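Membrane-associated lipoprotein (Ureaplasma parvum, PDB 3K63) is a membrane-associated lipoprotein of unknown function that may bind lipid, represented here by its Lipoprotein_17 domain. Local coordinates at residues K39-Y42 / Q43-I47; H50-Q53 / N54-I58; D67-F70 / G71-N74. All blocks are in the same frame, centred on the assembly; numbering follows the deposited sequence.

Contact 1: residues K39-Y42 / Q43-I47; sequences KNYY and QGIEI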
loop_
_atom_site.group_PDB
_atom_site.type_symbol
_atom_site.label_atom_id
_atom_site.label_comp_id
_atom_site.label_asym_id
_atom_site.label_seq_id
_atom_site.Cartn_x
_atom_site.Cartn_y
_atom_site.Cartn_z
ATOM N N LYS A 39 -4.723 -6.745 -7.745
ATOM C CA LYS A 39 -4.626 -7.852 -8.693
ATOM C C LYS A 39 -3.292 -7.960 -9.418
ATOM O O LYS A 39 -3.071 -8.888 -10.204
ATOM C CB LYS A 39 -5.758 -7.737 -9.726
ATOM C CG LYS A 39 -7.121 -7.974 -9.123
ATOM C CD LYS A 39 -8.254 -7.855 -10.113
ATOM C CE LYS A 39 -9.531 -8.433 -9.478
ATOM N NZ LYS A 39 -10.753 -8.423 -10.352
ATOM N N ASN A 40 -2.394 -7.024 -9.142
ATOM C CA ASN A 40 -1.119 -7.036 -9.833
ATOM C C ASN A 40 0.127 -6.929 -9.002
ATOM O O ASN A 40 1.206 -6.893 -9.566
ATOM C CB ASN A 40 -1.100 -5.939 -10.900
ATOM C CG ASN A 40 -2.110 -6.186 -11.984
ATOM O OD1 ASN A 40 -1.931 -7.060 -12.838
ATOM N ND2 ASN A 40 -3.197 -5.437 -11.945
ATOM N N TYR A 41 0.012 -6.889 -7.682
ATOM C CA TYR A 41 1.223 -6.773 -6.889
ATOM C C TYR A 41 2.000 -8.089 -6.826
ATOM O O TYR A 41 3.162 -8.117 -6.407
ATOM C CB TYR A 41 0.905 -6.234 -5.486
ATOM C CG TYR A 41 0.222 -7.179 -4.532
ATOM C CD1 TYR A 41 0.953 -8.085 -3.782
ATOM C CD2 TYR A 41 -1.153 -7.115 -4.326
ATOM C CE1 TYR A 41 0.334 -8.906 -2.833
ATOM C CE2 TYR A 41 -1.785 -7.924 -3.385
ATOM C CZ TYR A 41 -1.042 -8.815 -2.637
ATOM O OH TYR A 41 -1.665 -9.596 -1.678
ATOM N N TYR A 42 1.373 -9.170 -7.280
ATOM C CA TYR A 42 2.017 -10.473 -7.272
ATOM C C TYR A 42 3.183 -10.441 -8.263
ATOM O O TYR A 42 4.039 -11.324 -8.262
ATOM C CB TYR A 42 1.027 -11.564 -7.680
ATOM C CG TYR A 42 0.699 -11.566 -9.157
ATOM C CD1 TYR A 42 1.434 -12.343 -10.060
ATOM C CD2 TYR A 42 -0.296 -10.738 -9.665
ATOM C CE1 TYR A 42 1.186 -12.286 -11.429
ATOM C CE2 TYR A 42 -0.554 -10.672 -11.032
ATOM C CZ TYR A 42 0.195 -11.446 -11.910
ATOM O OH TYR A 42 -0.021 -11.349 -13.266
ATOM N N GLN A 43 3.209 -9.423 -9.113
ATOM C CA GLN A 43 4.284 -9.281 -10.079
ATOM C C GLN A 43 5.503 -8.633 -9.456
ATOM O O GLN A 43 6.578 -8.669 -10.033
ATOM C CB GLN A 43 3.806 -8.454 -11.269
ATOM C CG GLN A 43 2.891 -9.221 -12.200
ATOM C CD GLN A 43 2.559 -8.431 -13.435
ATOM O OE1 GLN A 43 3.455 -8.019 -14.181
ATOM N NE2 GLN A 43 1.265 -8.211 -13.666
ATOM N N GLY A 44 5.330 -8.032 -8.281
ATOM C CA GLY A 44 6.451 -7.400 -7.611
ATOM C C GLY A 44 6.190 -6.001 -7.100
ATOM O O GLY A 44 5.432 -5.223 -7.686
ATOM N N ILE A 45 6.823 -5.689 -5.982
ATOM C CA ILE A 45 6.690 -4.384 -5.370
ATOM C C ILE A 45 8.107 -3.873 -5.149
ATOM O O ILE A 45 8.948 -4.581 -4.596
ATOM C CB ILE A 45 5.984 -4.479 -4.011
ATOM C CG1 ILE A 45 4.580 -5.060 -4.191
ATOM C CG2 ILE A 45 5.908 -3.119 -3.381
ATOM C CD1 ILE A 45 3.918 -5.547 -2.890
ATOM N N GLU A 46 8.380 -2.659 -5.604
ATOM C CA GLU A 46 9.687 -2.057 -5.424
ATOM C C GLU A 46 9.460 -0.965 -4.386
ATOM O O GLU A 46 8.663 -0.054 -4.616
ATOM C CB GLU A 46 10.156 -1.414 -6.722
ATOM C CG GLU A 46 11.569 -0.833 -6.677
ATOM C CD GLU A 46 11.823 0.221 -7.764
ATOM O OE1 GLU A 46 11.458 -0.030 -8.939
ATOM O OE2 GLU A 46 12.389 1.296 -7.443
ATOM N N ILE A 47 10.139 -1.063 -3.242
ATOM C CA ILE A 47 10.009 -0.065 -2.182
ATOM C C ILE A 47 11.087 1.007 -2.292
ATOM O O ILE A 47 12.255 0.697 -2.536
ATOM C CB ILE A 47 10.126 -0.704 -0.791
ATOM C CG1 ILE A 47 9.044 -1.760 -0.605
ATOM C CG2 ILE A 47 9.980 0.357 0.276
ATOM C CD1 ILE A 47 7.615 -1.193 -0.670
HETATM O O HOH W 1 3.743 -5.812 -9.653
#

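Contact 2: residues H50-Q53 / N54-I58; sequences HKYQ and NELDI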
loop_
_atom_site.group_PDB
_atom_site.type_symbol
_atom_site.label_atom_id
_atom_site.label_comp_id
_atom_site.label_asym_id
_atom_site.label_seq_id
_atom_site.Cartn_x
_atom_site.Cartn_y
_atom_site.Cartn_z
ATOM N N HIS A 50 12.674 6.219 1.724
ATOM C CA HIS A 50 13.359 7.502 1.749
ATOM C C HIS A 50 14.000 7.823 3.084
ATOM O O HIS A 50 15.073 8.410 3.126
ATOM C CB HIS A 50 12.374 8.615 1.418
ATOM C CG HIS A 50 11.585 8.366 0.175
ATOM N ND1 HIS A 50 10.266 8.738 0.046
ATOM C CD2 HIS A 50 11.931 7.784 -0.996
ATOM C CE1 HIS A 50 9.829 8.392 -1.155
ATOM N NE2 HIS A 50 10.820 7.812 -1.807
ATOM N N LYS A 51 13.346 7.443 4.176
ATOM C CA LYS A 51 13.875 7.751 5.496
ATOM C C LYS A 51 13.986 6.551 6.440
ATOM O O LYS A 51 13.362 5.512 6.232
ATOM C CB LYS A 51 13.022 8.859 6.121
ATOM C CG LYS A 51 12.614 9.888 5.083
ATOM C CD LYS A 51 12.275 11.259 5.655
ATOM C CE LYS A 51 10.968 11.273 6.436
ATOM N NZ LYS A 51 10.598 12.667 6.828
ATOM N N TYR A 52 14.803 6.710 7.470
ATOM C CA TYR A 52 15.033 5.673 8.460
ATOM C C TYR A 52 15.600 4.375 7.882
ATOM O O TYR A 52 15.427 3.319 8.497
ATOM C CB TYR A 52 13.742 5.332 9.218
ATOM C CG TYR A 52 13.005 6.503 9.845
ATOM C CD1 TYR A 52 13.651 7.401 10.705
ATOM C CD2 TYR A 52 11.645 6.709 9.579
ATOM C CE1 TYR A 52 12.956 8.478 11.279
ATOM C CE2 TYR A 52 10.943 7.777 10.143
ATOM C CZ TYR A 52 11.601 8.658 10.987
ATOM O OH TYR A 52 10.906 9.733 11.500
ATOM N N GLN A 53 16.274 4.412 6.732
ATOM C CA GLN A 53 16.806 3.152 6.222
ATOM C C GLN A 53 17.953 2.586 7.050
ATOM O O GLN A 53 18.375 1.448 6.832
ATOM C CB GLN A 53 17.226 3.226 4.744
ATOM C CG GLN A 53 17.455 4.596 4.116
ATOM C CD GLN A 53 17.643 4.511 2.586
ATOM O OE1 GLN A 53 17.609 3.422 2.004
ATOM N NE2 GLN A 53 17.829 5.663 1.939
ATOM N N ASN A 54 18.460 3.363 8.003
ATOM C CA ASN A 54 19.535 2.869 8.858
ATOM C C ASN A 54 18.903 2.044 9.986
ATOM O O ASN A 54 19.406 0.981 10.360
ATOM C CB ASN A 54 20.331 4.030 9.453
ATOM C CG ASN A 54 21.544 4.420 8.603
ATOM O OD1 ASN A 54 22.047 5.541 8.701
ATOM N ND2 ASN A 54 22.023 3.495 7.781
ATOM N N GLU A 55 17.765 2.529 10.480
ATOM C CA GLU A 55 17.050 1.893 11.583
ATOM C C GLU A 55 15.922 0.916 11.253
ATOM O O GLU A 55 15.677 -0.016 12.012
ATOM C CB GLU A 55 16.442 2.958 12.497
ATOM C CG GLU A 55 17.339 4.122 12.855
ATOM C CD GLU A 55 17.271 5.256 11.839
ATOM O OE1 GLU A 55 17.614 5.050 10.650
ATOM O OE2 GLU A 55 16.868 6.368 12.237
ATOM N N LEU A 56 15.251 1.122 10.123
ATOM C CA LEU A 56 14.088 0.316 9.767
ATOM C C LEU A 56 14.007 -0.265 8.360
ATOM O O LEU A 56 14.591 0.271 7.412
ATOM C CB LEU A 56 12.858 1.189 10.024
ATOM C CG LEU A 56 11.518 0.981 9.348
ATOM C CD1 LEU A 56 10.702 0.102 10.248
ATOM C CD2 LEU A 56 10.829 2.317 9.129
ATOM N N ASP A 57 13.309 -1.392 8.233
ATOM C CA ASP A 57 13.086 -1.965 6.911
ATOM C C ASP A 57 11.580 -2.050 6.759
ATOM O O ASP A 57 10.883 -2.594 7.623
ATOM C CB ASP A 57 13.642 -3.363 6.726
ATOM C CG ASP A 57 13.391 -3.875 5.307
ATOM O OD1 ASP A 57 13.722 -3.117 4.366
ATOM O OD2 ASP A 57 12.870 -5.005 5.118
ATOM N N ILE A 58 11.083 -1.502 5.658
ATOM C CA ILE A 58 9.656 -1.495 5.376
ATOM C C ILE A 58 9.323 -2.323 4.151
ATOM O O ILE A 58 9.830 -2.054 3.060
ATOM C CB ILE A 58 9.154 -0.095 5.063
ATOM C CG1 ILE A 58 9.336 0.853 6.251
ATOM C CG2 ILE A 58 7.703 -0.186 4.651
ATOM C CD1 ILE A 58 8.935 2.309 5.920
#

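Contact 3: residues D67-F70 / G71-N74; sequences DGDF and GSAN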
loop_
_atom_site.group_PDB
_atom_site.type_symbol
_atom_site.label_atom_id
_atom_site.label_comp_id
_atom_site.label_asym_id
_atom_site.label_seq_id
_atom_site.Cartn_x
_atom_site.Cartn_y
_atom_site.Cartn_z
ATOM N N ASP A 67 -12.583 -2.732 3.319
ATOM C CA ASP A 67 -13.766 -3.473 3.738
ATOM C C ASP A 67 -13.877 -4.885 3.214
ATOM O O ASP A 67 -14.898 -5.533 3.433
ATOM C CB ASP A 67 -15.034 -2.735 3.333
ATOM C CG ASP A 67 -15.125 -1.373 3.947
ATOM O OD1 ASP A 67 -14.583 -1.197 5.063
ATOM O OD2 ASP A 67 -15.750 -0.485 3.325
ATOM N N GLY A 68 -12.871 -5.371 2.500
ATOM C CA GLY A 68 -12.975 -6.725 1.990
ATOM C C GLY A 68 -13.486 -6.859 0.563
ATOM O O GLY A 68 -13.500 -7.973 0.033
ATOM N N ASP A 69 -13.937 -5.771 -0.062
ATOM C CA ASP A 69 -14.418 -5.879 -1.434
ATOM C C ASP A 69 -14.033 -4.647 -2.255
ATOM O O ASP A 69 -14.142 -3.512 -1.782
ATOM C CB ASP A 69 -15.944 -6.096 -1.452
ATOM C CG ASP A 69 -16.740 -4.800 -1.642
ATOM O OD1 ASP A 69 -16.798 -3.969 -0.702
ATOM O OD2 ASP A 69 -17.319 -4.627 -2.743
ATOM N N PHE A 70 -13.593 -4.889 -3.488
ATOM C CA PHE A 70 -13.142 -3.847 -4.417
ATOM C C PHE A 70 -14.052 -2.622 -4.633
ATOM O O PHE A 70 -13.564 -1.489 -4.640
ATOM C CB PHE A 70 -12.840 -4.477 -5.779
ATOM C CG PHE A 70 -14.050 -4.623 -6.672
ATOM C CD1 PHE A 70 -14.889 -5.729 -6.571
ATOM C CD2 PHE A 70 -14.331 -3.653 -7.634
ATOM C CE1 PHE A 70 -15.986 -5.868 -7.423
ATOM C CE2 PHE A 70 -15.423 -3.783 -8.489
ATOM C CZ PHE A 70 -16.254 -4.891 -8.384
ATOM N N GLY A 71 -15.355 -2.826 -4.825
ATOM C CA GLY A 71 -16.229 -1.681 -5.048
ATOM C C GLY A 71 -16.081 -0.597 -3.991
ATOM O O GLY A 71 -15.982 0.595 -4.295
ATOM N N SER A 72 -16.050 -1.031 -2.736
ATOM C CA SER A 72 -15.919 -0.123 -1.595
ATOM C C SER A 72 -14.590 0.633 -1.644
ATOM O O SER A 72 -14.522 1.833 -1.372
ATOM C CB SER A 72 -16.013 -0.924 -0.291
ATOM O OG SER A 72 -16.065 -0.070 0.837
ATOM N N ALA A 73 -13.537 -0.089 -2.000
ATOM C CA ALA A 73 -12.207 0.483 -2.096
ATOM C C ALA A 73 -12.085 1.396 -3.315
ATOM O O ALA A 73 -11.513 2.482 -3.228
ATOM C CB ALA A 73 -11.177 -0.634 -2.162
ATOM N N ASN A 74 -12.620 0.958 -4.450
ATOM C CA ASN A 74 -12.545 1.759 -5.662
ATOM C C ASN A 74 -13.292 3.088 -5.522
ATOM O O ASN A 74 -12.929 4.072 -6.155
ATOM C CB ASN A 74 -13.077 0.961 -6.864
ATOM C CG ASN A 74 -12.048 -0.014 -7.417
ATOM O OD1 ASN A 74 -10.915 -0.085 -6.930
ATOM N ND2 ASN A 74 -12.432 -0.758 -8.443
#

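Contact 1: residues K39-Y42 / Q43-I47
Q43 lies alongside the ring of Y42, with its CG over one ring face. CG is 3.7 Å from the ring centroid, a CH-pi contact, displaced toward the rim. The Y42 ring reaches this position because its CG sits between the backbone N and the carbonyl carbon (chi1 74°). The Q43 amide plane is turned 52° from the ring. On Y41 the contact is apolar: CD1 of its ring meets CD1 of I45 at 4.0 Å, at an oblique angle. The two side chains run side by side.

The backbone turn positions both pairs. Q43 N donates to N40 O at 3.3 Å, and G44 N donates to Y41 O at 2.9 Å. Both donors stand well above the carbonyl planes. Water 1 donates to N40 O and to G44 O, bridging the turn. The positive phi of G44 (132°) suits glycine and redirects the chain.

Further out, Y41 OH bonds N62 and its ring packs edge-to-face with F63. The N40 amide is held by Q36 O, and I45 also touches I60. This is a short 3-10 turn leading from helix 34-40 into strand 45-49, on the surface of the domain.

Contact 2: residues H50-Q53 / N54-I58
Y52 has positive backbone angles (phi 60°), an unusual left-handed conformation for a residue with a side chain. Its CG lies anti to the carbonyl carbon, beside the backbone N (chi1 -53°). The E55 chain bends at chi2 (88°), and this brings the carboxylate back beside the Y52 backbone and ring edge. E55 OE1 comes to 3.4 Å from Y52 CA. E55 OE2 lies at the edge of the ring, near its plane, 3.7 Å from Y52 CD1. The carboxylate is turned nearly at right angles to the ring, and the two side chains cross obliquely. The ring edge carries partly positive hydrogens, so the approach of an oxygen there is probably mildly favourable.

The turn itself is built on Y52 O. L56 N donates to it at 2.7 Å, in a bond close to straight, and arrives nearly along the C=O axis. This bond closes an alpha-turn. Inside it, E55 N makes a second, weak bond to Y52 O at 3.2 Å. One carbonyl therefore gathers two successive amides. L56 CD2 meets Y52 CB at 4.2 Å. This is a loose apolar contact, at an oblique angle to the ring. K51 CB lies over one face of the same ring, toward its rim.

The turn joins strand 45-49 to strand 56-64. Q49 NE2 bonds both K51 O and L56 O, linking the two ends of the loop, and K88 NZ reaches Q53 O. Helix 4-7 packs against the turn through I7, which touches Y52, E55 and L56, while F4 also touches L56. From L56 the chain enters the three-stranded antiparallel sheet, where L56 meets L85 of strand 79-87.

Contact 3: residues D67-F70 / G71-N74
S72 OG donates to D67 OD2 at 2.5 Å, the one side-chain hydrogen bond across these two segments. The serine hydroxyl comes to the anti side of the carboxylate oxygen, 23° out of the carboxylate plane. OG is placed for this by lying anti to the S72 backbone N (chi1 -172°), so the hydroxyl is directed back toward the loop.

D69 stands at the N-cap of helix 70-76. Its OD1 touches S72 CB at 3.2 Å. Its carbonyl oxygen takes weak bonds from S72 N and A73 N. Its negative charge beside the first turn would probably interact favourably with the helix dipole.

After the weak A73 N to D69 O bond, N74 N to F70 O is a strong helical bond, 2.6 Å long and nearly straight. The F70 ring folds over G71, where one ring face meets G71 CA in a CH-pi contact 4.1 Å from the centroid. N74 ND2 lies in the plane of the ring at its edge, 3.6 Å from F70 CD2, with amide and ring planes 75° apart. The amide nitrogen is bonded elsewhere, to S35 OG and G109 O. F70 also touches Y65 and S35, and A73 packs on P34 and P66.

In the fold
All three contacts are local and lie where a helix or strand begins or ends. Contact 1 is a surface turn with no buried touching residue; contacts 2 and 3 are partly buried. Contact 1 feeds strand 45-49 and contact 2 leads on into 56-64; they meet where I47 CG2 packs on I58 O at 3.7 Å. Contact 3 lies across the chain centre from contact 2, about 30 Å away between centres, and starts helix 70-76. Helix 34-40 ends in contact 1 and is touched by F70, A73 and N74 of contact 3. A tyrosine face and a bridging water mark contact 1, a shared carbonyl contact 2, an aspartate-serine bond beside a helix start contact 3.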